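Local coordinates for protein inositol 2-dehydrogenase/D-chiro-inositol 3-dehydrogenase (Lactobacillus casei, PDB 4MIY) that oxidises myo-inositol and D-chiro-inositol to their keto forms, using NAD as the hydride acceptor, at residues V73-L87 / T95-I109. Sequence-based numbering, arbitrary orientation.
Sequences VSFGGAHEATVLKAL and TEKPLATTLEGAKRI. With NAD (nicotinamide-adenine-dinucleotide), chain E.
Helix 79-86 and the start of the helix at 103-109 run side by side, almost parallel at 8°, their axes 9.8 Å apart; Glu80 and Gly105 meet where they pack. Gly76 lies against the ring of Pro98, which follows a cis peptide bond. The His79 ring is pinned through both nitrogens: ND1 gives a nearly straight bond to Pro98 O, 2.7 Å away in the ring plane, while NE2 donates to Ser74 O from above that carbonyl's plane. The pinned ring abuts the NAD ribose, its CE1 3.1 Å from NAD O3D, the hydroxyl that donates to Lys97 O. With CG anti to its backbone nitrogen (chi1 -179°), Glu80 stretches across Gly105, CD 3.4 Å from Gly105 CA, and Arg108 NE and NH2 both grip OE2 side-on, the carboxylate turned 33° from the guanidinium. Glu80 OE1 takes a water bound by Thr101 N. Cutting Glu80 back to an alanine would probably leave the Arg108 guanidinium without this carboxylate mate and the CA of Gly105 less covered. Farther along, Ile109 CD1 meets Val83 CG1 at 3.7 Å, and its CG1 rests on Leu84 CD2. The two helices follow adjacent parallel strands of the Rossmann sheet, 69-72 and 92-95; Val83, Leu87 and Ile109 pack on Ile121 of strand 121-123, and helix 304-323 backs Leu103 and Ala106.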
loop_
_atom_site.group_PDB
_atom_site.type_symbol
_atom_site.label_atom_id
_atom_site.label_comp_id
_atom_site.label_asym_id
_atom_site.label_seq_id
_atom_site.Cartn_x
_atom_site.Cartn_y
_atom_site.Cartn_z
ATOM N N VAL A 73 -10.258 -31.103 23.354
ATOM C CA VAL A 73 -10.434 -30.802 21.952
ATOM C C VAL A 73 -11.500 -31.668 21.281
ATOM O O VAL A 73 -11.387 -32.018 20.158
ATOM C CB VAL A 73 -9.100 -30.919 21.184
ATOM C CG1 VAL A 73 -9.093 -29.991 19.982
ATOM C CG2 VAL A 73 -7.911 -30.592 22.075
ATOM N N SER A 74 -12.524 -31.986 22.044
ATOM C CA SER A 74 -13.629 -32.827 21.610
ATOM C C SER A 74 -14.696 -31.947 20.970
ATOM O O SER A 74 -14.460 -30.788 20.758
ATOM C CB SER A 74 -14.159 -33.575 22.816
ATOM O OG SER A 74 -14.504 -32.733 23.857
ATOM N N PHE A 75 -15.858 -32.490 20.652
ATOM C CA PHE A 75 -16.942 -31.671 20.157
ATOM C C PHE A 75 -17.233 -30.588 21.154
ATOM O O PHE A 75 -17.087 -30.785 22.325
ATOM C CB PHE A 75 -18.251 -32.463 19.949
ATOM C CG PHE A 75 -18.171 -33.628 18.983
ATOM C CD1 PHE A 75 -17.328 -33.642 17.917
ATOM C CD2 PHE A 75 -19.016 -34.723 19.167
ATOM C CE1 PHE A 75 -17.298 -34.678 17.078
ATOM C CE2 PHE A 75 -18.982 -35.758 18.329
ATOM C CZ PHE A 75 -18.129 -35.752 17.279
ATOM N N GLY A 76 -17.656 -29.429 20.693
ATOM C CA GLY A 76 -17.956 -28.362 21.600
ATOM C C GLY A 76 -18.915 -28.697 22.736
ATOM O O GLY A 76 -18.704 -28.314 23.859
ATOM N N GLY A 77 -19.995 -29.391 22.399
ATOM C CA GLY A 77 -21.013 -29.762 23.370
ATOM C C GLY A 77 -20.508 -30.670 24.476
ATOM O O GLY A 77 -21.144 -30.853 25.457
ATOM N N ALA A 78 -19.325 -31.205 24.265
ATOM C CA ALA A 78 -18.741 -32.141 25.184
ATOM C C ALA A 78 -17.705 -31.515 26.117
ATOM O O ALA A 78 -17.131 -32.199 26.930
ATOM C CB ALA A 78 -18.112 -33.224 24.431
ATOM N N HIS A 79 -17.463 -30.223 25.977
ATOM C CA HIS A 79 -16.415 -29.612 26.747
ATOM C C HIS A 79 -16.787 -29.460 28.179
ATOM O O HIS A 79 -15.987 -29.738 29.037
ATOM C CB HIS A 79 -16.028 -28.249 26.185
ATOM C CG HIS A 79 -15.355 -28.306 24.858
ATOM N ND1 HIS A 79 -14.944 -27.171 24.194
ATOM C CD2 HIS A 79 -15.011 -29.342 24.072
ATOM C CE1 HIS A 79 -14.382 -27.522 23.061
ATOM N NE2 HIS A 79 -14.425 -28.827 22.951
ATOM N N GLU A 80 -18.009 -29.024 28.419
ATOM C CA GLU A 80 -18.445 -28.627 29.712
ATOM C C GLU A 80 -18.247 -29.693 30.768
ATOM O O GLU A 80 -17.778 -29.419 31.833
ATOM C CB GLU A 80 -19.920 -28.259 29.680
ATOM C CG GLU A 80 -20.467 -27.800 30.983
ATOM C CD GLU A 80 -21.961 -27.979 31.031
ATOM O OE1 GLU A 80 -22.547 -28.119 29.934
ATOM O OE2 GLU A 80 -22.529 -27.986 32.131
ATOM N N ALA A 81 -18.643 -30.903 30.435
ATOM C CA ALA A 81 -18.648 -31.974 31.402
ATOM C C ALA A 81 -17.248 -32.411 31.655
ATOM O O ALA A 81 -16.877 -32.718 32.752
ATOM C CB ALA A 81 -19.435 -33.118 30.886
ATOM N N THR A 82 -16.469 -32.427 30.599
ATOM C CA THR A 82 -15.098 -32.837 30.694
ATOM C C THR A 82 -14.299 -31.841 31.523
ATOM O O THR A 82 -13.498 -32.228 32.331
ATOM C CB THR A 82 -14.514 -33.009 29.327
ATOM O OG1 THR A 82 -15.155 -34.093 28.680
ATOM C CG2 THR A 82 -12.999 -33.281 29.389
ATOM N N VAL A 83 -14.538 -30.566 31.318
ATOM C CA VAL A 83 -13.892 -29.539 32.071
ATOM C C VAL A 83 -14.266 -29.633 33.528
ATOM O O VAL A 83 -13.444 -29.440 34.394
ATOM C CB VAL A 83 -14.178 -28.131 31.497
ATOM C CG1 VAL A 83 -13.700 -27.111 32.361
ATOM C CG2 VAL A 83 -13.501 -27.978 30.133
ATOM N N LEU A 84 -15.521 -29.935 33.804
ATOM C CA LEU A 84 -15.949 -30.109 35.172
ATOM C C LEU A 84 -15.314 -31.341 35.784
ATOM O O LEU A 84 -14.983 -31.315 36.909
ATOM C CB LEU A 84 -17.461 -30.182 35.295
ATOM C CG LEU A 84 -18.271 -28.993 34.839
ATOM C CD1 LEU A 84 -19.667 -29.412 34.635
ATOM C CD2 LEU A 84 -18.199 -27.928 35.829
ATOM N N LYS A 85 -15.091 -32.372 35.036
ATOM C CA LYS A 85 -14.356 -33.490 35.583
ATOM C C LYS A 85 -12.905 -33.207 35.867
ATOM O O LYS A 85 -12.344 -33.686 36.807
ATOM C CB LYS A 85 -14.406 -34.652 34.654
ATOM C CG LYS A 85 -15.672 -35.434 34.700
ATOM C CD LYS A 85 -15.790 -36.138 33.453
ATOM C CE LYS A 85 -16.709 -37.253 33.559
ATOM N NZ LYS A 85 -17.786 -36.834 32.705
ATOM N N ALA A 86 -12.283 -32.390 35.048
ATOM C CA ALA A 86 -10.880 -32.089 35.222
ATOM C C ALA A 86 -10.685 -31.154 36.396
ATOM O O ALA A 86 -9.647 -31.140 37.016
ATOM C CB ALA A 86 -10.316 -31.493 33.925
ATOM N N LEU A 87 -11.711 -30.388 36.714
ATOM C CA LEU A 87 -11.663 -29.514 37.856
ATOM C C LEU A 87 -11.734 -30.230 39.212
ATOM O O LEU A 87 -11.528 -29.612 40.211
ATOM C CB LEU A 87 -12.736 -28.470 37.772
ATOM C CG LEU A 87 -12.540 -27.406 36.716
ATOM C CD1 LEU A 87 -13.823 -26.715 36.435
ATOM C CD2 LEU A 87 -11.534 -26.433 37.224
ATOM N N THR A 95 -8.782 -25.771 27.176
ATOM C CA THR A 95 -9.924 -26.174 26.394
ATOM C C THR A 95 -10.028 -25.322 25.147
ATOM O O THR A 95 -9.900 -24.136 25.207
ATOM C CB THR A 95 -11.237 -26.153 27.197
ATOM O OG1 THR A 95 -12.290 -26.662 26.404
ATOM C CG2 THR A 95 -11.567 -24.821 27.648
ATOM N N GLU A 96 -10.219 -25.975 24.027
ATOM C CA GLU A 96 -10.632 -25.235 22.868
ATOM C C GLU A 96 -11.953 -24.518 23.119
ATOM O O GLU A 96 -12.699 -24.874 23.990
ATOM C CB GLU A 96 -10.701 -26.122 21.633
ATOM C CG GLU A 96 -9.406 -26.187 20.842
ATOM C CD GLU A 96 -8.935 -24.818 20.363
ATOM O OE1 GLU A 96 -9.746 -23.908 20.288
ATOM O OE2 GLU A 96 -7.769 -24.679 20.085
ATOM N N LYS A 97 -12.210 -23.493 22.327
ATOM C CA LYS A 97 -13.501 -22.878 22.274
ATOM C C LYS A 97 -14.516 -23.893 21.808
ATOM O O LYS A 97 -14.188 -24.745 21.054
ATOM C CB LYS A 97 -13.493 -21.716 21.291
ATOM C CG LYS A 97 -12.771 -22.042 20.052
ATOM C CD LYS A 97 -13.515 -21.751 18.805
ATOM C CE LYS A 97 -14.851 -22.358 18.776
ATOM N NZ LYS A 97 -15.199 -22.663 17.374
ATOM N N PRO A 98 -15.751 -23.779 22.308
ATOM C CA PRO A 98 -16.200 -22.898 23.370
ATOM C C PRO A 98 -15.897 -23.487 24.754
ATOM O O PRO A 98 -15.611 -24.648 24.843
ATOM C CB PRO A 98 -17.706 -22.882 23.162
ATOM C CG PRO A 98 -17.951 -24.168 22.688
ATOM C CD PRO A 98 -16.872 -24.571 21.816
ATOM N N LEU A 99 -16.007 -22.690 25.784
ATOM C CA LEU A 99 -15.930 -23.221 27.132
ATOM C C LEU A 99 -17.068 -24.238 27.349
ATOM O O LEU A 99 -16.918 -25.215 28.029
ATOM C CB LEU A 99 -15.985 -22.091 28.130
ATOM C CG LEU A 99 -15.930 -22.510 29.596
ATOM C CD1 LEU A 99 -14.582 -23.072 29.906
ATOM C CD2 LEU A 99 -16.266 -21.373 30.418
ATOM N N ALA A 100 -18.167 -23.983 26.669
ATOM C CA ALA A 100 -19.390 -24.720 26.801
ATOM C C ALA A 100 -20.321 -24.193 25.735
ATOM O O ALA A 100 -20.165 -23.099 25.282
ATOM C CB ALA A 100 -19.979 -24.439 28.101
ATOM N N THR A 101 -21.318 -24.977 25.393
ATOM C CA THR A 101 -22.226 -24.628 24.319
ATOM C C THR A 101 -23.440 -23.919 24.840
ATOM O O THR A 101 -24.230 -23.400 24.083
ATOM C CB THR A 101 -22.639 -25.817 23.524
ATOM O OG1 THR A 101 -23.052 -26.854 24.407
ATOM C CG2 THR A 101 -21.547 -26.285 22.674
ATOM N N THR A 102 -23.575 -23.868 26.142
ATOM C CA THR A 102 -24.631 -23.094 26.727
ATOM C C THR A 102 -24.051 -22.161 27.704
ATOM O O THR A 102 -22.993 -22.383 28.212
ATOM C CB THR A 102 -25.684 -23.952 27.464
ATOM O OG1 THR A 102 -25.073 -24.647 28.537
ATOM C CG2 THR A 102 -26.328 -24.900 26.544
ATOM N N LEU A 103 -24.762 -21.108 27.984
ATOM C CA LEU A 103 -24.269 -20.169 28.939
ATOM C C LEU A 103 -24.396 -20.718 30.328
ATOM O O LEU A 103 -23.665 -20.338 31.212
ATOM C CB LEU A 103 -24.931 -18.825 28.777
ATOM C CG LEU A 103 -26.312 -18.499 29.248
ATOM C CD1 LEU A 103 -26.164 -17.979 30.573
ATOM C CD2 LEU A 103 -26.887 -17.436 28.380
ATOM N N GLU A 104 -25.304 -21.655 30.485
ATOM C CA GLU A 104 -25.493 -22.299 31.758
ATOM C C GLU A 104 -24.333 -23.184 32.112
ATOM O O GLU A 104 -23.893 -23.180 33.225
ATOM C CB GLU A 104 -26.752 -23.140 31.739
ATOM C CG GLU A 104 -28.008 -22.333 31.697
ATOM C CD GLU A 104 -28.436 -21.932 30.308
ATOM O OE1 GLU A 104 -27.799 -22.337 29.347
ATOM O OE2 GLU A 104 -29.410 -21.183 30.202
ATOM N N GLY A 105 -23.887 -23.977 31.172
ATOM C CA GLY A 105 -22.673 -24.712 31.362
ATOM C C GLY A 105 -21.483 -23.830 31.714
ATOM O O GLY A 105 -20.725 -24.133 32.595
ATOM N N ALA A 106 -21.332 -22.730 31.007
ATOM C CA ALA A 106 -20.214 -21.854 31.269
ATOM C C ALA A 106 -20.196 -21.320 32.694
ATOM O O ALA A 106 -19.166 -21.174 33.308
ATOM C CB ALA A 106 -20.183 -20.729 30.276
ATOM N N LYS A 107 -21.369 -21.043 33.217
ATOM C CA LYS A 107 -21.472 -20.461 34.537
ATOM C C LYS A 107 -21.130 -21.488 35.608
ATOM O O LYS A 107 -20.641 -21.160 36.645
ATOM C CB LYS A 107 -22.863 -19.870 34.715
ATOM C CG LYS A 107 -23.171 -19.302 36.036
ATOM C CD LYS A 107 -22.216 -18.265 36.451
ATOM C CE LYS A 107 -22.316 -17.946 37.907
ATOM N NZ LYS A 107 -21.449 -16.824 38.373
ATOM N N ARG A 108 -21.342 -22.737 35.280
ATOM C CA ARG A 108 -21.058 -23.766 36.222
ATOM C C ARG A 108 -19.553 -23.891 36.345
ATOM O O ARG A 108 -19.044 -23.988 37.431
ATOM C CB ARG A 108 -21.660 -25.075 35.797
ATOM C CG ARG A 108 -23.042 -25.275 36.361
ATOM C CD ARG A 108 -23.519 -26.643 36.007
ATOM N NE ARG A 108 -23.814 -26.807 34.594
ATOM C CZ ARG A 108 -24.936 -26.403 34.002
ATOM N NH1 ARG A 108 -25.894 -25.814 34.699
ATOM N NH2 ARG A 108 -25.125 -26.615 32.723
ATOM N N ILE A 109 -18.879 -23.867 35.201
ATOM C CA ILE A 109 -17.435 -23.994 35.152
ATOM C C ILE A 109 -16.827 -22.856 35.910
ATOM O O ILE A 109 -15.991 -23.073 36.751
ATOM C CB ILE A 109 -16.928 -24.077 33.739
ATOM C CG1 ILE A 109 -17.390 -25.374 33.106
ATOM C CG2 ILE A 109 -15.433 -24.014 33.696
ATOM C CD1 ILE A 109 -16.966 -25.614 31.693
HETATM P PA NAD E . -13.473 -33.032 14.978
HETATM O O1A NAD E . -14.845 -33.483 14.856
HETATM O O2A NAD E . -12.523 -33.284 13.999
HETATM O O5B NAD E . -12.746 -33.742 16.193
HETATM C C5B NAD E . -13.286 -33.894 17.441
HETATM C C4B NAD E . -12.829 -35.236 18.030
HETATM O O4B NAD E . -13.446 -35.340 19.285
HETATM C C3B NAD E . -13.366 -36.468 17.315
HETATM O O3B NAD E . -12.346 -37.352 17.093
HETATM C C2B NAD E . -14.428 -37.029 18.220
HETATM O O2B NAD E . -14.557 -38.427 18.115
HETATM C C1B NAD E . -13.899 -36.675 19.558
HETATM N N9A NAD E . -14.884 -36.598 20.612
HETATM C C8A NAD E . -16.097 -36.144 20.563
HETATM N N7A NAD E . -16.687 -36.142 21.752
HETATM C C5A NAD E . -15.804 -36.618 22.608
HETATM C C6A NAD E . -15.744 -36.929 24.022
HETATM N N6A NAD E . -16.734 -36.708 24.851
HETATM N N1A NAD E . -14.601 -37.379 24.485
HETATM C C2A NAD E . -13.579 -37.614 23.749
HETATM N N3A NAD E . -13.571 -37.396 22.452
HETATM C C4A NAD E . -14.636 -36.901 21.854
HETATM O O3 NAD E . -13.627 -31.512 15.382
HETATM P PN NAD E . -12.432 -30.401 15.512
HETATM O O1N NAD E . -12.437 -29.581 14.308
HETATM O O2N NAD E . -11.184 -31.050 15.676
HETATM O O5D NAD E . -12.895 -29.455 16.613
HETATM C C5D NAD E . -12.685 -29.820 17.955
HETATM C C4D NAD E . -12.821 -28.641 18.862
HETATM O O4D NAD E . -11.826 -27.708 18.482
HETATM C C3D NAD E . -14.156 -27.990 18.717
HETATM O O3D NAD E . -14.529 -27.500 19.967
HETATM C C2D NAD E . -13.814 -26.861 17.750
HETATM O O2D NAD E . -14.721 -25.850 17.969
HETATM C C1D NAD E . -12.435 -26.475 18.205
HETATM N N1N NAD E . -11.696 -25.742 17.177
HETATM C C2N NAD E . -11.213 -24.532 17.445
HETATM C C3N NAD E . -10.546 -23.766 16.511
HETATM C C7N NAD E . -10.001 -22.402 16.866
HETATM O O7N NAD E . -9.760 -22.094 17.990
HETATM N N7N NAD E . -9.777 -21.626 15.884
HETATM C C4N NAD E . -10.329 -24.321 15.262
HETATM C C5N NAD E . -10.834 -25.580 15.032
HETATM C C6N NAD E . -11.522 -26.258 16.003
HETATM O O HOH W 1 -19.890 -28.026 26.134
HETATM O O HOH W 2 -22.554 -26.992 27.606
#